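Putative epoxide hydrolase protein (Klebsiella pneumoniae subsp. pneumoniae, PDB 5BOV) probably acts as a hydrolase of the alpha/beta hydrolase fold, perhaps on epoxides or, less certainly, on monoacylglycerols. Local coordinates at residues H38-S46 with K199-H209; I182-W190 with A281-E289. All blocks are in the same frame, centred on the assembly; numbering follows the deposited sequence.

How the interactions relate
The two interactions illustrate how an alpha/beta hydrolase joins loops at the ends of its sheet strands to the helices inserted between strands 127-133 and 247-252. Their segments alternate along the chain: 38-46, 182-190, 199-209, then 281-289. Interaction 1 sets the loop after strand 32-37 against the end of helix 194-201 and the residues leading on to helix 209-220; interaction 2 sets the end of the preceding helix, 175-186, against the loop after strand 273-278. The centres lie about 15 Å apart, yet the contacts touch, through Trp183 NE1 to Pro41 O and Asn285 ND2 to Ser46 OG, both probable hydrogen bonds. The inserted helices are thus attached to two loops that, by family precedent, probably border the active site.

Interaction 1 of 2, residues H38-S46 with K199-H209; sequences HGWPYDIQS and KTARALDNPDH
Asp43 takes the hydroxyl of Thr200 on helix 194-201, with Thr200 OG1 donating to Asp43 OD1 over 2.6 Å. Asp43 OD1 also accepts from Gln45 N at 2.9 Å, forming an Asx turn, and the two donors come from opposite faces of the carboxylate, which fixes its rotation. Behind this lies the first torsion of Asp43 (chi1 78°), which places CG between the backbone N and the carbonyl carbon and brings OD1 back beside Gln45 N. The other oxygen meets the methyl of Ala203, Asp43 OD2 to Ala203 CB being 3.2 Å. A water reinforces the pair, donating to Thr200 OG1 and accepting from Asp43 N. Nearby, the amide of Gln45 crosses the extended chain of Lys199, with Gln45 NE2 3.9 Å from Lys199 CE, and two waters each accept from Gln45 NE2 and Lys199 NZ, one of the Gln45 bonds being weak.

Farther along, Leu204 CD1 packs on Pro41 CB at 4.1 Å. The rings of Trp40 and His209 meet rim to rim, their planes 9° apart, while His209 NE2 is hydrogen-bonded to Tyr171 OH. The sequence from His38 to Pro41, with its cis peptide before the proline, matches the HGxP motif of epoxide hydrolases, and Trp40 N is hydrogen-bonded to Asp110 OD2 at a probable nucleophile elbow. Pro41 and Leu204 both abut Ala179 of helix 175-186, whereas Trp40 and Asp43 lean on Tyr69 and Tyr65 of strand 59-74.

Interaction 2 of 2, residues I182-W190 with A281-E289; sequences IWHQASPQW and AVGHNPPQE
Glu289 lies flat over one face of Trp190: its CG sits 3.6 Å from the centroid of the five-membered ring in a CH-pi contact, and the carboxylate plane is only 7° from that of the indole. With CG anti to the backbone N (chi1 -178°), the indole of Trp190 reaches across toward helix 286-289. Gln288 comes to the same indole at its edge, with Gln288 CD 3.6 Å from Trp190 CH2 and the amide turned 70° from the ring plane.

The far end of Glu289 is held by three donors. Ser187 OG gives its proton to Glu289 OE2 at 2.6 Å, on the syn side but tilted out of the carboxylate plane, Asn285 N reaches that oxygen from the opposite face, and Gly283 N donates to Glu289 OE1 at 2.8 Å; such a setting would favour an ionised carboxylate. Ser187 OG in turn accepts from His284 N at 2.9 Å. The loop so held follows strand 273-278, the place where alpha/beta hydrolases usually carry the catalytic histidine, and His284, which touches the probable nucleophile elbow, is consistent with that role.

Asn285 is the N-cap of helix 286-289, its OD1 accepting from Gln288 N. Beside it, the side chain of His284 rests on the end of helix 175-186, His284 CB lying 3.6 Å from Ala186 CB. Toward the exposed end of the contact, a water accepts from Gln189 N and donates to Ala281 O.

Interaction 1 of 2, residues H38-S46 with K199-H209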
loop_
_atom_site.group_PDB
_atom_site.type_symbol
_atom_site.label_atom_id
_atom_site.label_comp_id
_atom_site.label_asym_id
_atom_site.label_seq_id
_atom_site.Cartn_x
_atom_site.Cartn_y
_atom_site.Cartn_z
ATOM N N HIS A 38 3.534 -1.989 0.008
ATOM C CA HIS A 38 2.616 -3.052 0.428
ATOM C C HIS A 38 1.311 -2.500 1.010
ATOM O O HIS A 38 1.173 -1.285 1.214
ATOM C CB HIS A 38 3.338 -3.939 1.435
ATOM C CG HIS A 38 3.620 -3.291 2.760
ATOM N ND1 HIS A 38 2.648 -3.145 3.730
ATOM C CD2 HIS A 38 4.717 -2.665 3.244
ATOM C CE1 HIS A 38 3.148 -2.489 4.768
ATOM N NE2 HIS A 38 4.417 -2.233 4.515
ATOM N N GLY A 39 0.421 -3.443 1.311
ATOM C CA GLY A 39 -0.853 -3.151 1.876
ATOM C C GLY A 39 -1.045 -3.729 3.270
ATOM O O GLY A 39 -0.088 -4.226 3.895
ATOM N N TRP A 40 -2.298 -3.689 3.701
ATOM C CA TRP A 40 -2.694 -4.159 5.081
ATOM C C TRP A 40 -3.458 -5.507 4.935
ATOM O O TRP A 40 -4.374 -5.575 4.068
ATOM C CB TRP A 40 -3.628 -3.168 5.772
ATOM C CG TRP A 40 -4.043 -3.645 7.101
ATOM C CD1 TRP A 40 -3.373 -3.470 8.250
ATOM C CD2 TRP A 40 -5.221 -4.374 7.434
ATOM N NE1 TRP A 40 -4.030 -4.073 9.286
ATOM C CE2 TRP A 40 -5.175 -4.641 8.810
ATOM C CE3 TRP A 40 -6.265 -4.896 6.698
ATOM C CZ2 TRP A 40 -6.166 -5.403 9.458
ATOM C CZ3 TRP A 40 -7.261 -5.579 7.352
ATOM C CH2 TRP A 40 -7.187 -5.868 8.722
ATOM N N PRO A 41 -3.187 -6.520 5.770
ATOM C CA PRO A 41 -2.094 -6.588 6.727
ATOM C C PRO A 41 -0.939 -7.421 6.181
ATOM O O PRO A 41 -0.798 -8.618 6.442
ATOM C CB PRO A 41 -2.782 -7.289 7.921
ATOM C CG PRO A 41 -3.862 -8.151 7.281
ATOM C CD PRO A 41 -4.082 -7.681 5.869
ATOM N N TYR A 42 -0.224 -6.799 5.246
ATOM C CA TYR A 42 0.867 -7.455 4.508
ATOM C C TYR A 42 2.149 -6.734 4.798
ATOM O O TYR A 42 2.181 -5.801 5.646
ATOM C CB TYR A 42 0.561 -7.505 3.027
ATOM C CG TYR A 42 -0.805 -8.130 2.734
ATOM C CD1 TYR A 42 -0.895 -9.469 2.496
ATOM C CD2 TYR A 42 -1.948 -7.375 2.597
ATOM C CE1 TYR A 42 -2.126 -10.080 2.197
ATOM C CE2 TYR A 42 -3.147 -7.931 2.287
ATOM C CZ TYR A 42 -3.245 -9.278 2.084
ATOM O OH TYR A 42 -4.469 -9.807 1.775
ATOM N N ASP A 43 3.242 -7.094 4.135
ATOM C CA ASP A 43 4.477 -6.332 4.335
ATOM C C ASP A 43 5.390 -6.412 3.106
ATOM O O ASP A 43 4.918 -6.808 2.041
ATOM C CB ASP A 43 5.223 -6.733 5.623
ATOM C CG ASP A 43 5.999 -8.011 5.489
ATOM O OD1 ASP A 43 5.788 -8.770 4.531
ATOM O OD2 ASP A 43 6.733 -8.283 6.476
ATOM N N ILE A 44 6.657 -6.040 3.257
ATOM C CA ILE A 44 7.602 -6.032 2.153
ATOM C C ILE A 44 7.745 -7.397 1.453
ATOM O O ILE A 44 8.171 -7.503 0.300
ATOM C CB ILE A 44 8.997 -5.518 2.574
ATOM C CG1 ILE A 44 9.654 -6.422 3.600
ATOM C CG2 ILE A 44 8.852 -4.066 3.071
ATOM C CD1 ILE A 44 11.087 -6.091 3.846
ATOM N N GLN A 45 7.430 -8.509 2.164
ATOM C CA GLN A 45 7.536 -9.806 1.530
ATOM C C GLN A 45 6.623 -9.978 0.333
ATOM O O GLN A 45 6.804 -10.878 -0.502
ATOM C CB GLN A 45 7.310 -10.952 2.536
ATOM C CG GLN A 45 8.252 -10.959 3.733
ATOM C CD GLN A 45 9.745 -10.827 3.397
ATOM O OE1 GLN A 45 10.477 -10.108 4.158
ATOM N NE2 GLN A 45 10.194 -11.466 2.428
ATOM N N SER A 46 5.618 -9.112 0.210
ATOM C CA SER A 46 4.772 -9.084 -0.961
ATOM C C SER A 46 5.616 -8.873 -2.266
ATOM O O SER A 46 5.172 -9.320 -3.325
ATOM C CB SER A 46 3.796 -7.913 -0.876
ATOM O OG SER A 46 2.880 -8.050 0.199
ATOM N N LYS A 199 6.080 -15.255 8.208
ATOM C CA LYS A 199 7.164 -14.338 7.883
ATOM C C LYS A 199 6.707 -12.883 7.855
ATOM O O LYS A 199 7.366 -11.983 8.406
ATOM C CB LYS A 199 7.803 -14.722 6.579
ATOM C CG LYS A 199 9.147 -14.038 6.344
ATOM C CD LYS A 199 9.721 -14.617 5.046
ATOM C CE LYS A 199 11.194 -14.341 4.817
ATOM N NZ LYS A 199 11.622 -15.085 3.533
ATOM N N THR A 200 5.522 -12.626 7.292
ATOM C CA THR A 200 4.959 -11.279 7.343
ATOM C C THR A 200 4.362 -10.979 8.722
ATOM O O THR A 200 4.466 -9.868 9.208
ATOM C CB THR A 200 3.875 -11.116 6.228
ATOM O OG1 THR A 200 4.569 -11.082 4.965
ATOM C CG2 THR A 200 3.057 -9.881 6.423
ATOM N N ALA A 201 3.795 -11.952 9.416
ATOM C CA ALA A 201 3.223 -11.702 10.737
ATOM C C ALA A 201 4.223 -11.103 11.696
ATOM O O ALA A 201 3.878 -10.302 12.564
ATOM C CB ALA A 201 2.638 -12.966 11.316
ATOM N N ARG A 202 5.480 -11.493 11.545
ATOM C CA ARG A 202 6.514 -10.938 12.372
ATOM C C ARG A 202 6.523 -9.398 12.304
ATOM O O ARG A 202 6.727 -8.680 13.320
ATOM C CB ARG A 202 7.906 -11.662 11.990
ATOM C CG ARG A 202 9.115 -11.123 12.711
ATOM C CD ARG A 202 10.512 -11.634 12.210
ATOM N NE ARG A 202 11.445 -10.692 12.859
ATOM C CZ ARG A 202 11.817 -10.726 14.167
ATOM N NH1 ARG A 202 11.434 -11.722 15.024
ATOM N NH2 ARG A 202 12.634 -9.757 14.633
ATOM N N ALA A 203 6.342 -8.849 11.106
ATOM C CA ALA A 203 6.320 -7.428 10.912
ATOM C C ALA A 203 5.078 -6.760 11.458
ATOM O O ALA A 203 5.125 -5.588 11.827
ATOM C CB ALA A 203 6.450 -7.098 9.415
ATOM N N LEU A 204 3.972 -7.517 11.616
ATOM C CA LEU A 204 2.787 -7.006 12.270
ATOM C C LEU A 204 2.893 -6.860 13.744
ATOM O O LEU A 204 1.980 -6.326 14.373
ATOM C CB LEU A 204 1.560 -7.862 11.906
ATOM C CG LEU A 204 1.391 -8.189 10.396
ATOM C CD1 LEU A 204 0.151 -9.056 10.144
ATOM C CD2 LEU A 204 1.322 -6.941 9.516
ATOM N N ASP A 205 3.956 -7.410 14.350
ATOM C CA ASP A 205 4.203 -7.263 15.791
ATOM C C ASP A 205 4.929 -5.961 16.105
ATOM O O ASP A 205 5.129 -5.667 17.264
ATOM C CB ASP A 205 4.991 -8.483 16.293
ATOM C CG ASP A 205 4.166 -9.753 16.275
ATOM O OD1 ASP A 205 2.902 -9.711 16.440
ATOM O OD2 ASP A 205 4.760 -10.822 16.075
ATOM N N ASN A 206 5.201 -5.123 15.130
ATOM C CA ASN A 206 5.636 -3.761 15.352
ATOM C C ASN A 206 4.762 -3.093 16.408
ATOM O O ASN A 206 3.530 -3.182 16.359
ATOM C CB ASN A 206 5.566 -2.999 13.991
ATOM C CG ASN A 206 5.999 -1.533 14.101
ATOM O OD1 ASN A 206 5.331 -0.757 14.710
ATOM N ND2 ASN A 206 7.069 -1.160 13.396
ATOM N N PRO A 207 5.383 -2.377 17.363
ATOM C CA PRO A 207 4.579 -1.847 18.475
ATOM C C PRO A 207 3.559 -0.765 18.115
ATOM O O PRO A 207 2.649 -0.499 18.905
ATOM C CB PRO A 207 5.629 -1.271 19.426
ATOM C CG PRO A 207 6.847 -1.097 18.652
ATOM C CD PRO A 207 6.822 -2.165 17.548
ATOM N N ASP A 208 3.668 -0.210 16.913
ATOM C CA ASP A 208 2.697 0.736 16.430
ATOM C C ASP A 208 1.636 0.109 15.498
ATOM O O ASP A 208 0.738 0.831 15.053
ATOM C CB ASP A 208 3.406 1.800 15.581
ATOM C CG ASP A 208 4.539 2.537 16.335
ATOM O OD1 ASP A 208 4.269 2.875 17.513
ATOM O OD2 ASP A 208 5.613 2.752 15.702
ATOM N N HIS A 209 1.747 -1.190 15.172
ATOM C CA HIS A 209 0.909 -1.725 14.132
ATOM C C HIS A 209 -0.598 -1.606 14.444
ATOM O O HIS A 209 -1.393 -1.257 13.584
ATOM C CB HIS A 209 1.249 -3.199 13.879
ATOM C CG HIS A 209 0.390 -3.792 12.794
ATOM N ND1 HIS A 209 0.488 -3.380 11.491
ATOM C CD2 HIS A 209 -0.655 -4.634 12.863
ATOM C CE1 HIS A 209 -0.450 -3.984 10.785
ATOM N NE2 HIS A 209 -1.159 -4.738 11.617
HETATM O O HOH W 1 3.140 -9.824 2.720
HETATM O O HOH W 2 9.654 -13.950 1.584
HETATM O O HOH W 3 12.756 -12.723 2.333
#

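Interaction 2 of 2, residues I182-W190 with A281-E289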
loop_
_atom_site.group_PDB
_atom_site.type_symbol
_atom_site.label_atom_id
_atom_site.label_comp_id
_atom_site.label_asym_id
_atom_site.label_seq_id
_atom_site.Cartn_x
_atom_site.Cartn_y
_atom_site.Cartn_z
ATOM N N ILE A 182 -7.971 -12.580 7.687
ATOM C CA ILE A 182 -8.149 -11.605 6.675
ATOM C C ILE A 182 -7.460 -12.051 5.339
ATOM O O ILE A 182 -7.992 -11.845 4.253
ATOM C CB ILE A 182 -7.647 -10.234 7.123
ATOM C CG1 ILE A 182 -8.560 -9.661 8.256
ATOM C CG2 ILE A 182 -7.560 -9.272 5.959
ATOM C CD1 ILE A 182 -10.007 -9.380 7.847
ATOM N N TRP A 183 -6.230 -12.582 5.405
ATOM C CA TRP A 183 -5.591 -13.012 4.195
ATOM C C TRP A 183 -6.438 -14.026 3.425
ATOM O O TRP A 183 -6.583 -13.956 2.221
ATOM C CB TRP A 183 -4.198 -13.641 4.481
ATOM C CG TRP A 183 -3.025 -12.786 4.699
ATOM C CD1 TRP A 183 -2.983 -11.615 5.337
ATOM C CD2 TRP A 183 -1.661 -13.109 4.370
ATOM N NE1 TRP A 183 -1.703 -11.147 5.384
ATOM C CE2 TRP A 183 -0.872 -12.064 4.817
ATOM C CE3 TRP A 183 -1.060 -14.178 3.731
ATOM C CZ2 TRP A 183 0.511 -12.049 4.669
ATOM C CZ3 TRP A 183 0.320 -14.152 3.527
ATOM C CH2 TRP A 183 1.073 -13.132 3.997
ATOM N N HIS A 184 -7.001 -14.968 4.161
ATOM C CA HIS A 184 -7.832 -16.038 3.535
ATOM C C HIS A 184 -9.119 -15.441 2.986
ATOM O O HIS A 184 -9.523 -15.830 1.920
ATOM C CB HIS A 184 -8.216 -17.115 4.571
ATOM C CG HIS A 184 -7.139 -18.094 4.889
ATOM N ND1 HIS A 184 -6.478 -18.828 3.918
ATOM C CD2 HIS A 184 -6.620 -18.495 6.076
ATOM C CE1 HIS A 184 -5.593 -19.613 4.486
ATOM N NE2 HIS A 184 -5.684 -19.467 5.801
ATOM N N GLN A 185 -9.714 -14.467 3.665
ATOM C CA GLN A 185 -10.921 -13.836 3.102
ATOM C C GLN A 185 -10.608 -13.089 1.812
ATOM O O GLN A 185 -11.426 -13.011 0.885
ATOM C CB GLN A 185 -11.507 -12.841 4.078
ATOM C CG GLN A 185 -12.236 -13.458 5.284
ATOM C CD GLN A 185 -13.116 -12.363 5.957
ATOM O OE1 GLN A 185 -12.623 -11.268 6.294
ATOM N NE2 GLN A 185 -14.390 -12.637 6.066
ATOM N N ALA A 186 -9.474 -12.396 1.831
ATOM C CA ALA A 186 -9.141 -11.452 0.734
ATOM C C ALA A 186 -8.663 -12.201 -0.488
ATOM O O ALA A 186 -8.815 -11.699 -1.597
ATOM C CB ALA A 186 -8.098 -10.461 1.222
ATOM N N SER A 187 -8.050 -13.368 -0.309
ATOM C CA SER A 187 -7.562 -14.172 -1.458
ATOM C C SER A 187 -7.952 -15.643 -1.250
ATOM O O SER A 187 -7.150 -16.467 -0.861
ATOM C CB SER A 187 -6.049 -14.035 -1.583
ATOM O OG SER A 187 -5.645 -12.706 -1.850
ATOM N N PRO A 188 -9.231 -15.899 -1.341
ATOM C CA PRO A 188 -9.711 -17.268 -1.011
ATOM C C PRO A 188 -9.102 -18.433 -1.764
ATOM O O PRO A 188 -9.098 -19.544 -1.208
ATOM C CB PRO A 188 -11.218 -17.220 -1.348
ATOM C CG PRO A 188 -11.546 -15.842 -1.522
ATOM C CD PRO A 188 -10.306 -15.030 -1.800
ATOM N N GLN A 189 -8.536 -18.212 -2.936
ATOM C CA GLN A 189 -7.897 -19.262 -3.700
ATOM C C GLN A 189 -6.370 -19.234 -3.601
ATOM O O GLN A 189 -5.688 -20.047 -4.236
ATOM C CB GLN A 189 -8.376 -19.193 -5.172
ATOM C CG GLN A 189 -9.753 -19.815 -5.406
ATOM C CD GLN A 189 -10.935 -19.070 -4.766
ATOM O OE1 GLN A 189 -11.201 -17.904 -5.077
ATOM N NE2 GLN A 189 -11.721 -19.782 -3.936
ATOM N N TRP A 190 -5.799 -18.349 -2.773
ATOM C CA TRP A 190 -4.375 -18.381 -2.548
ATOM C C TRP A 190 -4.033 -19.384 -1.450
ATOM O O TRP A 190 -4.295 -19.142 -0.248
ATOM C CB TRP A 190 -3.914 -16.961 -2.147
ATOM C CG TRP A 190 -2.404 -16.814 -1.918
ATOM C CD1 TRP A 190 -1.419 -17.556 -2.454
ATOM C CD2 TRP A 190 -1.775 -15.706 -1.260
ATOM N NE1 TRP A 190 -0.188 -17.061 -2.064
ATOM C CE2 TRP A 190 -0.376 -15.883 -1.382
ATOM C CE3 TRP A 190 -2.255 -14.604 -0.564
ATOM C CZ2 TRP A 190 0.530 -15.077 -0.719
ATOM C CZ3 TRP A 190 -1.367 -13.770 0.044
ATOM C CH2 TRP A 190 0.064 -14.007 -0.061
ATOM N N ALA A 281 -6.273 -17.608 -10.099
ATOM C CA ALA A 281 -6.586 -17.707 -8.687
ATOM C C ALA A 281 -6.202 -16.386 -7.981
ATOM O O ALA A 281 -6.268 -16.317 -6.726
ATOM C CB ALA A 281 -5.796 -18.873 -8.042
ATOM N N VAL A 282 -5.817 -15.357 -8.764
ATOM C CA VAL A 282 -5.208 -14.084 -8.146
ATOM C C VAL A 282 -6.234 -13.300 -7.406
ATOM O O VAL A 282 -7.334 -12.966 -7.923
ATOM C CB VAL A 282 -4.547 -13.138 -9.210
ATOM C CG1 VAL A 282 -3.835 -11.989 -8.515
ATOM C CG2 VAL A 282 -3.529 -13.892 -10.050
ATOM N N GLY A 283 -5.922 -13.008 -6.154
ATOM C CA GLY A 283 -6.740 -12.302 -5.243
ATOM C C GLY A 283 -6.316 -10.863 -4.972
ATOM O O GLY A 283 -5.993 -10.100 -5.923
ATOM N N HIS A 284 -6.272 -10.523 -3.714
ATOM C CA HIS A 284 -6.058 -9.188 -3.246
ATOM C C HIS A 284 -4.591 -8.744 -3.258
ATOM O O HIS A 284 -4.308 -7.521 -3.122
ATOM C CB HIS A 284 -6.604 -9.151 -1.837
ATOM C CG HIS A 284 -6.533 -7.832 -1.170
ATOM N ND1 HIS A 284 -7.113 -6.694 -1.684
ATOM C CD2 HIS A 284 -6.054 -7.487 0.045
ATOM C CE1 HIS A 284 -6.923 -5.685 -0.844
ATOM N NE2 HIS A 284 -6.331 -6.151 0.223
ATOM N N ASN A 285 -3.672 -9.690 -3.385
ATOM C CA ASN A 285 -2.215 -9.365 -3.358
ATOM C C ASN A 285 -1.501 -9.854 -4.638
ATOM O O ASN A 285 -0.802 -10.866 -4.622
ATOM C CB ASN A 285 -1.616 -9.926 -2.064
ATOM C CG ASN A 285 -0.182 -9.520 -1.838
ATOM O OD1 ASN A 285 0.512 -9.007 -2.734
ATOM N ND2 ASN A 285 0.301 -9.765 -0.631
ATOM N N PRO A 286 -1.735 -9.171 -5.762
ATOM C CA PRO A 286 -1.098 -9.585 -6.986
ATOM C C PRO A 286 0.416 -9.700 -6.956
ATOM O O PRO A 286 0.961 -10.625 -7.544
ATOM C CB PRO A 286 -1.569 -8.529 -7.992
ATOM C CG PRO A 286 -2.910 -8.128 -7.503
ATOM C CD PRO A 286 -2.758 -8.103 -6.056
ATOM N N PRO A 287 1.097 -8.767 -6.261
ATOM C CA PRO A 287 2.561 -8.997 -6.373
ATOM C C PRO A 287 3.036 -10.272 -5.683
ATOM O O PRO A 287 3.987 -10.894 -6.133
ATOM C CB PRO A 287 3.184 -7.781 -5.709
ATOM C CG PRO A 287 2.088 -7.125 -4.893
ATOM C CD PRO A 287 0.794 -7.528 -5.586
ATOM N N GLN A 288 2.430 -10.591 -4.545
ATOM C CA GLN A 288 2.884 -11.777 -3.825
ATOM C C GLN A 288 2.345 -13.051 -4.534
ATOM O O GLN A 288 3.054 -14.093 -4.578
ATOM C CB GLN A 288 2.441 -11.755 -2.403
ATOM C CG GLN A 288 3.360 -12.652 -1.554
ATOM C CD GLN A 288 3.319 -12.373 -0.039
ATOM O OE1 GLN A 288 2.825 -11.371 0.433
ATOM N NE2 GLN A 288 3.893 -13.317 0.714
ATOM N N GLU A 289 1.130 -12.981 -5.033
ATOM C CA GLU A 289 0.412 -14.148 -5.615
ATOM C C GLU A 289 0.785 -14.401 -7.043
ATOM O O GLU A 289 0.768 -15.540 -7.467
ATOM C CB GLU A 289 -1.087 -13.903 -5.552
ATOM C CG GLU A 289 -1.624 -13.836 -4.137
ATOM C CD GLU A 289 -3.134 -13.516 -4.126
ATOM O OE1 GLU A 289 -3.851 -14.313 -4.821
ATOM O OE2 GLU A 289 -3.535 -12.606 -3.387
HETATM O O HOH W 4 -7.869 -15.678 -4.335
#